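Local coordinates for protein NAD-dependent aldehyde dehydrogenase (Sinorhizobium meliloti, PDB 3U4J) that probably oxidises aldehydes to carboxylic acids with NAD or NADP as acceptor, working as a tetramer, at residues W131-G136 / T463-I468; A135-A140 / Y483-Y488; A178-P183 / R478-Y483. All coordinates share one frame; numbering follows the deposited sequence.

Contact 1 (W131-G136 / T463-I468)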
ATOM      1  N   TRP A 131      -1.930 -22.427   0.948  1.00  6.83           N
ATOM      2  CA  TRP A 131      -0.798 -22.469   1.869  1.00  7.39           C
ATOM      3  C   TRP A 131       0.396 -21.814   1.163  1.00  8.01           C
ATOM      4  O   TRP A 131       1.106 -21.041   1.786  1.00  8.86           O
ATOM      5  CB  TRP A 131      -0.469 -23.918   2.312  1.00  6.77           C
ATOM      6  CG  TRP A 131      -1.283 -24.357   3.497  1.00  7.17           C
ATOM      7  CD1 TRP A 131      -2.583 -24.849   3.476  1.00  7.61           C
ATOM      8  CD2 TRP A 131      -0.892 -24.316   4.872  1.00  6.51           C
ATOM      9  NE1 TRP A 131      -3.012 -25.111   4.766  1.00  5.37           N
ATOM     10  CE2 TRP A 131      -1.986 -24.809   5.636  1.00  7.29           C
ATOM     11  CE3 TRP A 131       0.286 -23.911   5.545  1.00  6.18           C
ATOM     12  CZ2 TRP A 131      -1.938 -24.907   7.028  1.00  7.32           C
ATOM     13  CZ3 TRP A 131       0.330 -24.013   6.939  1.00  6.71           C
ATOM     14  CH2 TRP A 131      -0.779 -24.497   7.667  1.00  6.08           C
ATOM     15  N   SER A 132       0.599 -22.082  -0.135  1.00  8.29           N
ATOM     16  CA  SER A 132       1.742 -21.475  -0.837  1.00  8.70           C
ATOM     17  C   SER A 132       1.626 -19.971  -0.966  1.00  7.66           C
ATOM     18  O   SER A 132       2.598 -19.264  -0.764  1.00  6.97           O
ATOM     19  CB  SER A 132       1.953 -22.056  -2.241  1.00  9.46           C
ATOM     20  OG  SER A 132       2.109 -23.455  -2.150  1.00 15.49           O
ATOM     21  N   TYR A 133       0.452 -19.495  -1.353  1.00  7.13           N
ATOM     22  CA  TYR A 133       0.210 -18.055  -1.446  1.00  6.58           C
ATOM     23  C   TYR A 133       0.507 -17.358  -0.113  1.00  6.98           C
ATOM     24  O   TYR A 133       1.174 -16.309  -0.069  1.00  5.72           O
ATOM     25  CB  TYR A 133      -1.243 -17.745  -1.880  1.00  6.14           C
ATOM     26  CG  TYR A 133      -1.508 -16.250  -1.793  1.00  7.42           C
ATOM     27  CD1 TYR A 133      -1.291 -15.401  -2.885  1.00  6.37           C
ATOM     28  CD2 TYR A 133      -1.946 -15.675  -0.596  1.00  7.83           C
ATOM     29  CE1 TYR A 133      -1.509 -14.021  -2.760  1.00  7.60           C
ATOM     30  CE2 TYR A 133      -2.146 -14.297  -0.472  1.00  4.76           C
ATOM     31  CZ  TYR A 133      -1.924 -13.493  -1.547  1.00  6.28           C
ATOM     32  OH  TYR A 133      -2.117 -12.141  -1.388  1.00  7.36           O
ATOM     33  N   ALA A 134      -0.024 -17.922   0.975  1.00  6.91           N
ATOM     34  CA  ALA A 134       0.115 -17.301   2.313  1.00  6.51           C
ATOM     35  C   ALA A 134       1.558 -17.332   2.767  1.00  6.50           C
ATOM     36  O   ALA A 134       2.072 -16.359   3.328  1.00  6.70           O
ATOM     37  CB  ALA A 134      -0.787 -18.046   3.325  1.00  6.86           C
ATOM     38  N   ALA A 135       2.234 -18.448   2.493  1.00  6.69           N
ATOM     39  CA  ALA A 135       3.666 -18.556   2.830  1.00  7.52           C
ATOM     40  C   ALA A 135       4.466 -17.482   2.111  1.00  8.61           C
ATOM     41  O   ALA A 135       5.377 -16.896   2.686  1.00  9.95           O
ATOM     42  CB  ALA A 135       4.206 -19.949   2.477  1.00  6.46           C
ATOM     43  N   GLY A 136       4.150 -17.240   0.844  1.00  8.51           N
ATOM     44  CA  GLY A 136       4.855 -16.194   0.062  1.00  9.60           C
ATOM     45  C   GLY A 136       4.667 -14.821   0.689  1.00 10.33           C
ATOM     46  O   GLY A 136       5.634 -14.067   0.848  1.00 11.91           O
ATOM     47  N   THR A 463      -9.696 -16.856  -6.181  1.00 12.73           N
ATOM     48  CA  THR A 463      -8.234 -16.965  -6.132  1.00 12.15           C
ATOM     49  C   THR A 463      -7.717 -16.659  -4.722  1.00 11.64           C
ATOM     50  O   THR A 463      -8.381 -15.949  -3.968  1.00 12.75           O
ATOM     51  CB  THR A 463      -7.626 -15.884  -7.027  1.00 12.97           C
ATOM     52  OG1 THR A 463      -8.079 -14.606  -6.563  1.00 14.01           O
ATOM     53  CG2 THR A 463      -8.059 -16.092  -8.494  1.00 12.03           C
ATOM     54  N   PRO A 464      -6.535 -17.182  -4.346  1.00 10.25           N
ATOM     55  CA  PRO A 464      -6.012 -16.768  -3.036  1.00  9.69           C
ATOM     56  C   PRO A 464      -5.680 -15.279  -2.963  1.00  9.13           C
ATOM     57  O   PRO A 464      -5.609 -14.720  -1.847  1.00  8.52           O
ATOM     58  CB  PRO A 464      -4.721 -17.603  -2.904  1.00  9.91           C
ATOM     59  CG  PRO A 464      -5.018 -18.874  -3.733  1.00 10.86           C
ATOM     60  CD  PRO A 464      -5.753 -18.290  -4.941  1.00 10.02           C
ATOM     61  N   GLU A 465      -5.466 -14.656  -4.137  1.00  7.98           N
ATOM     62  CA  GLU A 465      -4.979 -13.264  -4.263  1.00  8.90           C
ATOM     63  C   GLU A 465      -5.992 -12.228  -3.812  1.00  8.55           C
ATOM     64  O   GLU A 465      -5.616 -11.140  -3.373  1.00  8.64           O
ATOM     65  CB  GLU A 465      -4.533 -12.958  -5.728  1.00  9.29           C
ATOM     66  CG  GLU A 465      -3.201 -13.611  -6.155  1.00 11.79           C
ATOM     67  CD  GLU A 465      -3.347 -15.070  -6.609  1.00 16.13           C
ATOM     68  OE1 GLU A 465      -2.318 -15.665  -7.034  1.00 15.08           O
ATOM     69  OE2 GLU A 465      -4.481 -15.621  -6.522  1.00 14.95           O
ATOM     70  N   LEU A 466      -7.282 -12.565  -3.903  1.00  7.60           N
ATOM     71  CA  LEU A 466      -8.335 -11.626  -3.549  1.00  8.12           C
ATOM     72  C   LEU A 466      -8.995 -11.929  -2.201  1.00  8.45           C
ATOM     73  O   LEU A 466      -9.138 -13.117  -1.849  1.00  9.01           O
ATOM     74  CB  LEU A 466      -9.426 -11.612  -4.640  1.00  8.31           C
ATOM     75  CG  LEU A 466      -9.192 -10.592  -5.754  1.00  8.97           C
ATOM     76  CD1 LEU A 466      -8.133 -11.116  -6.740  1.00 10.13           C
ATOM     77  CD2 LEU A 466     -10.520 -10.277  -6.505  1.00 11.07           C
ATOM     78  N   PRO A 467      -9.437 -10.867  -1.472  1.00  8.73           N
ATOM     79  CA  PRO A 467     -10.107 -10.982  -0.161  1.00  8.79           C
ATOM     80  C   PRO A 467     -11.522 -11.537  -0.276  1.00  9.52           C
ATOM     81  O   PRO A 467     -12.188 -11.362  -1.311  1.00  9.01           O
ATOM     82  CB  PRO A 467     -10.223  -9.539   0.320  1.00  9.82           C
ATOM     83  CG  PRO A 467     -10.229  -8.724  -0.995  1.00  8.99           C
ATOM     84  CD  PRO A 467      -9.262  -9.450  -1.868  1.00  7.77           C
ATOM     85  N   ILE A 468     -11.958 -12.203   0.792  1.00  8.45           N
ATOM     86  CA  ILE A 468     -13.306 -12.754   0.866  1.00  8.45           C
ATOM     87  C   ILE A 468     -13.959 -12.321   2.183  1.00  8.97           C
ATOM     88  O   ILE A 468     -13.302 -12.202   3.239  1.00  8.19           O
ATOM     89  CB  ILE A 468     -13.347 -14.328   0.679  1.00  7.65           C
ATOM     90  CG1 ILE A 468     -12.704 -15.068   1.856  1.00  8.20           C
ATOM     91  CG2 ILE A 468     -12.711 -14.765  -0.702  1.00  7.64           C
ATOM     92  CD1 ILE A 468     -12.803 -16.620   1.807  1.00  5.89           C
TER
HETATM   93  O   HOH W   1      -2.742 -10.796  -3.395  1.00  8.21           O

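Contact 2 (A135-A140 / Y483-Y488)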
ATOM      1  N   ALA A 135       2.234 -18.448   2.493  1.00  6.69           N
ATOM      2  CA  ALA A 135       3.666 -18.556   2.830  1.00  7.52           C
ATOM      3  C   ALA A 135       4.466 -17.482   2.111  1.00  8.61           C
ATOM      4  O   ALA A 135       5.377 -16.896   2.686  1.00  9.95           O
ATOM      5  CB  ALA A 135       4.206 -19.949   2.477  1.00  6.46           C
ATOM      6  N   GLY A 136       4.150 -17.240   0.844  1.00  8.51           N
ATOM      7  CA  GLY A 136       4.855 -16.194   0.062  1.00  9.60           C
ATOM      8  C   GLY A 136       4.667 -14.821   0.689  1.00 10.33           C
ATOM      9  O   GLY A 136       5.634 -14.067   0.848  1.00 11.91           O
ATOM     10  N   GLN A 137       3.424 -14.499   1.067  1.00  9.10           N
ATOM     11  CA  GLN A 137       3.093 -13.181   1.606  1.00  9.33           C
ATOM     12  C   GLN A 137       3.547 -12.965   3.041  1.00  9.04           C
ATOM     13  O   GLN A 137       3.833 -11.828   3.414  1.00  9.59           O
ATOM     14  CB  GLN A 137       1.578 -12.907   1.492  1.00  9.91           C
ATOM     15  CG  GLN A 137       1.100 -12.657   0.036  1.00 12.90           C
ATOM     16  CD  GLN A 137       1.928 -11.558  -0.625  1.00 19.19           C
ATOM     17  OE1 GLN A 137       1.844 -10.400  -0.239  1.00 16.84           O
ATOM     18  NE2 GLN A 137       2.765 -11.932  -1.598  1.00 20.83           N
ATOM     19  N   ALA A 138       3.608 -14.044   3.822  1.00  8.73           N
ATOM     20  CA  ALA A 138       3.922 -13.976   5.246  1.00 10.14           C
ATOM     21  C   ALA A 138       5.247 -13.276   5.512  1.00 10.81           C
ATOM     22  O   ALA A 138       5.365 -12.545   6.487  1.00 10.73           O
ATOM     23  CB  ALA A 138       3.918 -15.394   5.909  1.00 10.16           C
ATOM     24  N   ARG A 139       6.229 -13.465   4.637  1.00 10.27           N
ATOM     25  CA  ARG A 139       7.538 -12.844   4.877  1.00 11.37           C
ATOM     26  C   ARG A 139       7.620 -11.351   4.490  1.00 11.13           C
ATOM     27  O   ARG A 139       8.538 -10.642   4.905  1.00 10.76           O
ATOM     28  CB  ARG A 139       8.652 -13.679   4.236  1.00 10.73           C
ATOM     29  CG  ARG A 139       8.692 -13.667   2.718  1.00 12.70           C
ATOM     30  CD  ARG A 139       9.799 -14.604   2.265  1.00 11.15           C
ATOM     31  NE  ARG A 139      11.114 -14.076   2.600  1.00 11.00           N
ATOM     32  CZ  ARG A 139      12.247 -14.646   2.214  1.00 10.62           C
ATOM     33  NH1 ARG A 139      12.203 -15.779   1.514  1.00  9.39           N
ATOM     34  NH2 ARG A 139      13.414 -14.092   2.516  1.00  9.26           N
ATOM     35  N   ALA A 140       6.638 -10.869   3.743  1.00  9.90           N
ATOM     36  CA  ALA A 140       6.685  -9.482   3.266  1.00 10.63           C
ATOM     37  C   ALA A 140       5.738  -8.518   4.006  1.00 10.41           C
ATOM     38  O   ALA A 140       5.547  -7.389   3.568  1.00 10.15           O
ATOM     39  CB  ALA A 140       6.401  -9.445   1.781  1.00 10.15           C
ATOM     40  N   TYR A 483      -5.570  -9.155   2.901  1.00  9.75           N
ATOM     41  CA  TYR A 483      -6.521  -8.733   3.931  1.00 10.05           C
ATOM     42  C   TYR A 483      -6.512  -9.652   5.146  1.00  9.85           C
ATOM     43  O   TYR A 483      -6.619  -9.169   6.296  1.00  9.38           O
ATOM     44  CB  TYR A 483      -7.948  -8.623   3.358  1.00  9.03           C
ATOM     45  CG  TYR A 483      -8.117  -7.374   2.477  1.00 12.15           C
ATOM     46  CD1 TYR A 483      -8.844  -6.269   2.932  1.00 11.03           C
ATOM     47  CD2 TYR A 483      -7.534  -7.304   1.203  1.00 12.12           C
ATOM     48  CE1 TYR A 483      -8.968  -5.119   2.141  1.00 13.88           C
ATOM     49  CE2 TYR A 483      -7.678  -6.161   0.393  1.00 11.02           C
ATOM     50  CZ  TYR A 483      -8.392  -5.085   0.863  1.00 12.08           C
ATOM     51  OH  TYR A 483      -8.527  -3.949   0.077  1.00 10.45           O
ATOM     52  N   GLY A 484      -6.380 -10.965   4.901  1.00  8.40           N
ATOM     53  CA  GLY A 484      -6.436 -11.910   6.009  1.00  9.12           C
ATOM     54  C   GLY A 484      -5.304 -11.664   6.995  1.00  9.33           C
ATOM     55  O   GLY A 484      -5.469 -11.886   8.200  1.00  9.55           O
ATOM     56  N   PHE A 485      -4.154 -11.180   6.524  1.00  8.88           N
ATOM     57  CA  PHE A 485      -3.063 -10.936   7.480  1.00 10.27           C
ATOM     58  C   PHE A 485      -3.400  -9.815   8.443  1.00 11.14           C
ATOM     59  O   PHE A 485      -2.988  -9.859   9.608  1.00 12.51           O
ATOM     60  CB  PHE A 485      -1.729 -10.692   6.796  1.00 10.29           C
ATOM     61  CG  PHE A 485      -1.270 -11.862   5.967  1.00 10.76           C
ATOM     62  CD1 PHE A 485      -0.774 -13.007   6.573  1.00 10.84           C
ATOM     63  CD2 PHE A 485      -1.359 -11.818   4.578  1.00  9.69           C
ATOM     64  CE1 PHE A 485      -0.360 -14.087   5.809  1.00 11.21           C
ATOM     65  CE2 PHE A 485      -0.950 -12.896   3.809  1.00 10.14           C
ATOM     66  CZ  PHE A 485      -0.453 -14.034   4.426  1.00 10.87           C
ATOM     67  N   ASP A 486      -4.159  -8.830   7.970  1.00 11.99           N
ATOM     68  CA  ASP A 486      -4.597  -7.729   8.818  1.00 12.92           C
ATOM     69  C   ASP A 486      -5.603  -8.234   9.860  1.00 13.14           C
ATOM     70  O   ASP A 486      -5.604  -7.759  10.998  1.00 13.40           O
ATOM     71  CB  ASP A 486      -5.177  -6.579   7.980  1.00 13.37           C
ATOM     72  CG  ASP A 486      -4.116  -5.882   7.103  1.00 14.93           C
ATOM     73  OD1 ASP A 486      -2.921  -6.247   7.166  1.00 14.79           O
ATOM     74  OD2 ASP A 486      -4.490  -4.982   6.329  1.00 17.59           O
ATOM     75  N   GLU A 487      -6.442  -9.206   9.483  1.00 13.78           N
ATOM     76  CA  GLU A 487      -7.373  -9.845  10.429  1.00 13.87           C
ATOM     77  C   GLU A 487      -6.695 -10.481  11.642  1.00 12.88           C
ATOM     78  O   GLU A 487      -7.290 -10.511  12.730  1.00 12.59           O
ATOM     79  CB  GLU A 487      -8.206 -10.936   9.752  1.00 15.30           C
ATOM     80  CG  GLU A 487      -9.311 -10.420   8.882  1.00 21.52           C
ATOM     81  CD  GLU A 487     -10.289  -9.490   9.610  1.00 24.85           C
ATOM     82  OE1 GLU A 487     -10.867  -9.919  10.628  1.00 28.18           O
ATOM     83  OE2 GLU A 487     -10.470  -8.347   9.137  1.00 26.58           O
ATOM     84  N   TYR A 488      -5.477 -11.002  11.453  1.00 11.40           N
ATOM     85  CA  TYR A 488      -4.719 -11.685  12.526  1.00 11.42           C
ATOM     86  C   TYR A 488      -3.511 -10.909  13.007  1.00 11.36           C
ATOM     87  O   TYR A 488      -2.627 -11.474  13.632  1.00 11.73           O
ATOM     88  CB  TYR A 488      -4.322 -13.116  12.102  1.00 10.89           C
ATOM     89  CG  TYR A 488      -5.527 -13.884  11.585  1.00 11.04           C
ATOM     90  CD1 TYR A 488      -6.522 -14.337  12.463  1.00 10.96           C
ATOM     91  CD2 TYR A 488      -5.712 -14.101  10.214  1.00  9.22           C
ATOM     92  CE1 TYR A 488      -7.655 -15.003  11.990  1.00 10.76           C
ATOM     93  CE2 TYR A 488      -6.821 -14.778   9.748  1.00  8.68           C
ATOM     94  CZ  TYR A 488      -7.793 -15.222  10.636  1.00 12.16           C
ATOM     95  OH  TYR A 488      -8.915 -15.882  10.172  1.00 13.77           O
TER

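Contact 3 (A178-P183 / R478-Y483)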
ATOM      1  N   ALA A 178     -10.037 -24.461   6.747  1.00  6.91           N
ATOM      2  CA  ALA A 178      -8.815 -24.491   7.574  1.00  8.12           C
ATOM      3  C   ALA A 178      -7.669 -23.771   6.829  1.00  7.85           C
ATOM      4  O   ALA A 178      -6.941 -22.935   7.418  1.00  7.01           O
ATOM      5  CB  ALA A 178      -8.436 -25.913   7.883  1.00  7.61           C
ATOM      6  N   SER A 179      -7.555 -24.079   5.532  1.00  7.96           N
ATOM      7  CA  SER A 179      -6.505 -23.552   4.686  1.00  8.51           C
ATOM      8  C   SER A 179      -6.684 -22.067   4.315  1.00  9.11           C
ATOM      9  O   SER A 179      -5.712 -21.414   3.933  1.00  9.21           O
ATOM     10  CB  SER A 179      -6.356 -24.412   3.428  1.00  8.81           C
ATOM     11  OG  SER A 179      -5.887 -25.706   3.758  1.00  8.93           O
ATOM     12  N   GLU A 180      -7.909 -21.540   4.423  1.00  9.68           N
ATOM     13  CA  GLU A 180      -8.154 -20.083   4.271  1.00  9.63           C
ATOM     14  C   GLU A 180      -7.927 -19.311   5.576  1.00  9.42           C
ATOM     15  O   GLU A 180      -7.964 -18.090   5.581  1.00 10.42           O
ATOM     16  CB  GLU A 180      -9.603 -19.787   3.860  1.00 10.09           C
ATOM     17  CG  GLU A 180     -10.085 -20.313   2.537  1.00  8.97           C
ATOM     18  CD  GLU A 180     -11.591 -20.016   2.333  1.00 13.68           C
ATOM     19  OE1 GLU A 180     -12.298 -19.621   3.309  1.00 12.52           O
ATOM     20  OE2 GLU A 180     -12.069 -20.199   1.193  1.00 11.87           O
ATOM     21  N   ARG A 181      -7.757 -20.008   6.693  1.00  8.88           N
ATOM     22  CA  ARG A 181      -7.661 -19.332   8.014  1.00  7.96           C
ATOM     23  C   ARG A 181      -6.306 -19.573   8.675  1.00  7.79           C
ATOM     24  O   ARG A 181      -5.606 -18.625   8.998  1.00  8.47           O
ATOM     25  CB  ARG A 181      -8.753 -19.824   8.980  1.00  7.57           C
ATOM     26  CG  ARG A 181     -10.197 -19.648   8.460  1.00  7.47           C
ATOM     27  CD  ARG A 181     -10.675 -18.182   8.452  1.00  7.52           C
ATOM     28  NE  ARG A 181     -12.080 -18.177   8.041  1.00  8.48           N
ATOM     29  CZ  ARG A 181     -12.505 -18.298   6.790  1.00  9.06           C
ATOM     30  NH1 ARG A 181     -11.642 -18.335   5.775  1.00  9.28           N
ATOM     31  NH2 ARG A 181     -13.808 -18.378   6.545  1.00  8.67           N
ATOM     32  N   VAL A 182      -5.961 -20.838   8.901  1.00  7.60           N
ATOM     33  CA  VAL A 182      -4.730 -21.184   9.620  1.00  6.72           C
ATOM     34  C   VAL A 182      -3.471 -20.513   9.030  1.00  7.01           C
ATOM     35  O   VAL A 182      -2.711 -19.899   9.769  1.00  6.61           O
ATOM     36  CB  VAL A 182      -4.551 -22.732   9.781  1.00  6.78           C
ATOM     37  CG1 VAL A 182      -3.154 -23.101  10.349  1.00  6.53           C
ATOM     38  CG2 VAL A 182      -5.680 -23.332  10.661  1.00  6.66           C
ATOM     39  N   PRO A 183      -3.252 -20.611   7.699  1.00  7.85           N
ATOM     40  CA  PRO A 183      -1.972 -20.053   7.187  1.00  7.93           C
ATOM     41  C   PRO A 183      -1.855 -18.536   7.367  1.00  8.06           C
ATOM     42  O   PRO A 183      -0.770 -18.036   7.625  1.00  8.29           O
ATOM     43  CB  PRO A 183      -1.999 -20.413   5.676  1.00  8.26           C
ATOM     44  CG  PRO A 183      -2.972 -21.532   5.536  1.00  6.84           C
ATOM     45  CD  PRO A 183      -4.013 -21.296   6.636  1.00  6.87           C
ATOM     46  N   ARG A 478     -12.327  -9.602   6.841  1.00 11.19           N
ATOM     47  CA  ARG A 478     -11.969 -10.113   5.516  1.00 11.04           C
ATOM     48  C   ARG A 478     -10.836 -11.112   5.605  1.00 10.91           C
ATOM     49  O   ARG A 478      -9.891 -10.915   6.363  1.00 12.75           O
ATOM     50  CB  ARG A 478     -11.579  -8.966   4.594  1.00 10.04           C
ATOM     51  CG  ARG A 478     -12.783  -8.095   4.141  1.00  9.95           C
ATOM     52  CD  ARG A 478     -13.689  -8.862   3.151  1.00  8.12           C
ATOM     53  NE  ARG A 478     -14.797  -8.058   2.622  1.00  9.96           N
ATOM     54  CZ  ARG A 478     -15.963  -7.878   3.247  1.00 12.51           C
ATOM     55  NH1 ARG A 478     -16.166  -8.407   4.461  1.00 11.00           N
ATOM     56  NH2 ARG A 478     -16.927  -7.150   2.664  1.00 10.30           N
ATOM     57  N   GLU A 479     -10.939 -12.181   4.832  1.00 10.11           N
ATOM     58  CA  GLU A 479      -9.943 -13.235   4.813  1.00  9.67           C
ATOM     59  C   GLU A 479      -9.240 -13.218   3.454  1.00  8.94           C
ATOM     60  O   GLU A 479      -9.712 -12.551   2.519  1.00  8.15           O
ATOM     61  CB  GLU A 479     -10.610 -14.599   5.052  1.00  9.80           C
ATOM     62  CG  GLU A 479     -11.538 -14.677   6.293  1.00 12.42           C
ATOM     63  CD  GLU A 479     -10.788 -14.516   7.624  1.00 16.58           C
ATOM     64  OE1 GLU A 479      -9.627 -15.004   7.749  1.00 14.58           O
ATOM     65  OE2 GLU A 479     -11.374 -13.890   8.539  1.00 17.86           O
ATOM     66  N   LEU A 480      -8.123 -13.943   3.370  1.00  8.32           N
ATOM     67  CA  LEU A 480      -7.413 -14.217   2.129  1.00  8.63           C
ATOM     68  C   LEU A 480      -6.691 -12.979   1.599  1.00  8.58           C
ATOM     69  O   LEU A 480      -6.766 -11.912   2.199  1.00  7.19           O
ATOM     70  CB  LEU A 480      -8.336 -14.800   1.038  1.00  8.76           C
ATOM     71  CG  LEU A 480      -8.885 -16.217   1.143  1.00 11.98           C
ATOM     72  CD1 LEU A 480      -9.195 -16.834  -0.274  1.00  9.68           C
ATOM     73  CD2 LEU A 480      -8.070 -17.142   1.971  1.00  8.33           C
ATOM     74  N   GLY A 481      -5.986 -13.150   0.486  1.00  8.78           N
ATOM     75  CA  GLY A 481      -5.140 -12.085  -0.065  1.00  9.56           C
ATOM     76  C   GLY A 481      -4.226 -11.481   0.994  1.00 10.22           C
ATOM     77  O   GLY A 481      -3.726 -12.196   1.856  1.00  9.24           O
ATOM     78  N   ARG A 482      -4.044 -10.162   0.927  1.00 10.18           N
ATOM     79  CA  ARG A 482      -3.332  -9.402   1.952  1.00 11.41           C
ATOM     80  C   ARG A 482      -4.258  -9.089   3.125  1.00 10.95           C
ATOM     81  O   ARG A 482      -3.793  -8.784   4.202  1.00 10.19           O
ATOM     82  CB  ARG A 482      -2.796  -8.085   1.381  1.00 11.96           C
ATOM     83  CG  ARG A 482      -1.798  -8.336   0.275  1.00 17.11           C
ATOM     84  CD  ARG A 482      -0.872  -7.169  -0.009  1.00 23.09           C
ATOM     85  NE  ARG A 482       0.361  -7.695  -0.618  1.00 28.94           N
ATOM     86  CZ  ARG A 482       0.930  -7.236  -1.738  1.00 32.33           C
ATOM     87  NH1 ARG A 482       0.410  -6.203  -2.402  1.00 32.97           N
ATOM     88  NH2 ARG A 482       2.052  -7.799  -2.185  1.00 31.86           N
ATOM     89  N   TYR A 483      -5.570  -9.155   2.901  1.00  9.75           N
ATOM     90  CA  TYR A 483      -6.521  -8.733   3.931  1.00 10.05           C
ATOM     91  C   TYR A 483      -6.512  -9.652   5.146  1.00  9.85           C
ATOM     92  O   TYR A 483      -6.619  -9.169   6.296  1.00  9.38           O
ATOM     93  CB  TYR A 483      -7.948  -8.623   3.358  1.00  9.03           C
ATOM     94  CG  TYR A 483      -8.117  -7.374   2.477  1.00 12.15           C
ATOM     95  CD1 TYR A 483      -8.844  -6.269   2.932  1.00 11.03           C
ATOM     96  CD2 TYR A 483      -7.534  -7.304   1.203  1.00 12.12           C
ATOM     97  CE1 TYR A 483      -8.968  -5.119   2.141  1.00 13.88           C
ATOM     98  CE2 TYR A 483      -7.678  -6.161   0.393  1.00 11.02           C
ATOM     99  CZ  TYR A 483      -8.392  -5.085   0.863  1.00 12.08           C
ATOM    100  OH  TYR A 483      -8.527  -3.949   0.077  1.00 10.45           O
TER
HETATM  101  O   HOH W   2      -7.486 -15.329   5.859  1.00 11.50           O

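Contact 1 (W131-G136 / T463-I468)
Glu465 O, a backbone carbonyl of the loop 463-468, accepts a hydrogen bond from a water at 2.9 Å, and that same water lies 2.5 Å from Tyr133 OH. The direct separation of Tyr133 OH from Glu465 O is 4.1 Å, too long for a bond between them, which makes the water the polar link of this contact. The rest is van der Waals packing along the tyrosine. Its CG sits anti to the backbone N (chi1 173°), a setting that carries the ring off the helix and across the loop. At the root of the side chain Tyr133 CB meets Pro464 CB at 3.6 Å; further along, Tyr133 CE1 reaches Glu465 CG at 3.8 Å. The peptide group joining the two loop residues passes over one face of the ring, with Pro464 O 3.7 Å above the plane and displaced toward the rim. In the aldehyde dehydrogenase fold this joins helix 117-138 to the connection that leaves the catalytic-domain sheet at strand 453-456 and enters the coenzyme-domain sheet at strand 475-476. Glu465 lends Tyr133 its aliphatic part, not its charge: the chain bends at chi2 (83°), and the carboxylate plane stands 65° from the ring. Its OE1 is instead held in a salt bridge by Arg139 of the third subunit, whose side chain also packs on Tyr133 and Pro464. On the same loop, Thr463 OG1 forms a hydrogen bond with His495 NE2 of the second subunit.

Contact 2 (A135-A140 / Y483-Y488)
The last turns of helix 117-138 meet the short helix 483-487, which in this aldehyde dehydrogenase fold leads into the C-terminal strand 489-497, and Phe485 is the residue that crosses to Gln137 and Ala138. The nearest CA atoms, those of Ala138 and Phe485, are 7.9 Å apart, and the phenylalanine ring spans much of that separation. With its CG beside the backbone N and anti to the carbonyl carbon (chi1 -61°), the ring extends toward helix 117-138 and meets it with its far atoms. Phe485 CE2 touches Gln137 CB at 3.4 Å, a tight approach, while Phe485 CZ stands 3.7 Å from the same CB. That CZ of Phe485 is also 4.1 Å from Ala138 N, and the methyl group is met only loosely, with Phe485 CE1 4.5 Å from Ala138 CB. Beyond CB the glutamine turns off, its chain bent at chi2 (-53°), and its amide leaves the phenylalanine: OE1 accepts a hydrogen bond from Arg482 NE of the same chain. Outside the two segments, the ring of Phe485 also meets that of Trp184 on helix 174-187, the planes at about 35°, and packs on Leu141, while Ala138 touches Met91 of helix 84-100. With no hydrogen bond between the segments and 115 Å² buried in total, the contact is carried by van der Waals packing of one ring on Gln137 CB, Ala138 N and, loosely, the Ala138 methyl, and the polar amide is spent elsewhere.

Contact 3 (A178-P183 / R478-Y483)
The guanidinium of Arg181 carries Glu479 CG on one face, 3.6 Å above the plane and displaced toward the rim. At its edge Arg181 NH1 forms a salt bridge with Glu180 OE1 at 2.9 Å, meeting that oxygen on its anti side. Arg181 NH2 hydrogen-bonds to Thr247 OG1. The arginine chain bends at chi2 (-72°), which helps bring its end near Glu479 although its CB does not point toward the loop. The Glu479 carboxylate, its plane 31° from the guanidinium, is not paired with it: Arg181 NE is 4.0 Å from Glu479 OE1, which lies well out of the guanidinium plane, so the charges probably attract only at a distance. In the fold, helix 174-187, kinked at Pro183, here faces the loop that follows strand 475-476 of the coenzyme-domain sheet. Replacing Arg181 by a leucine would probably leave Glu180 OE1 without its salt-bridge partner and Thr247 OG1 without this donor. A water ties helix to loop, donating to Glu180 O at 2.8 Å and to Glu479 OE1 at 2.9 Å and accepting from Leu480 N at 2.9 Å. Glu479 OE1 is hydrogen-bonded with Tyr488 OH as well. Beside the water, Leu480 CD2 packs on Glu180 CB at 3.6 Å.

Overall arrangement
The three contacts form one buried cluster, their centres about 7 Å (contacts 1 and 3) or about 8 Å apart (contact 2 from either of the others). Contacts 1 and 2 draw on overlapping parts of helix 117-138; the ranges of contacts 2 and 3 overlap at Tyr483, but their joins are Tyr488 OH to Glu479 OE1 at 2.7 Å and Gln137 OE1 to Arg482 NE at 3.1 Å. Backbone hydrogen bonds, Gly481 N to Pro464 O at 2.8 Å and Glu479 N to Ile468 O at 2.9 Å, couple contact 1 to contact 3. Between contacts 1 and 2, Phe485 CZ packs 3.6 Å from Ala134 O. All three lie away from the calcium ion bound at Leu17 and Glu50, yet each borders other subunits of the tetramer.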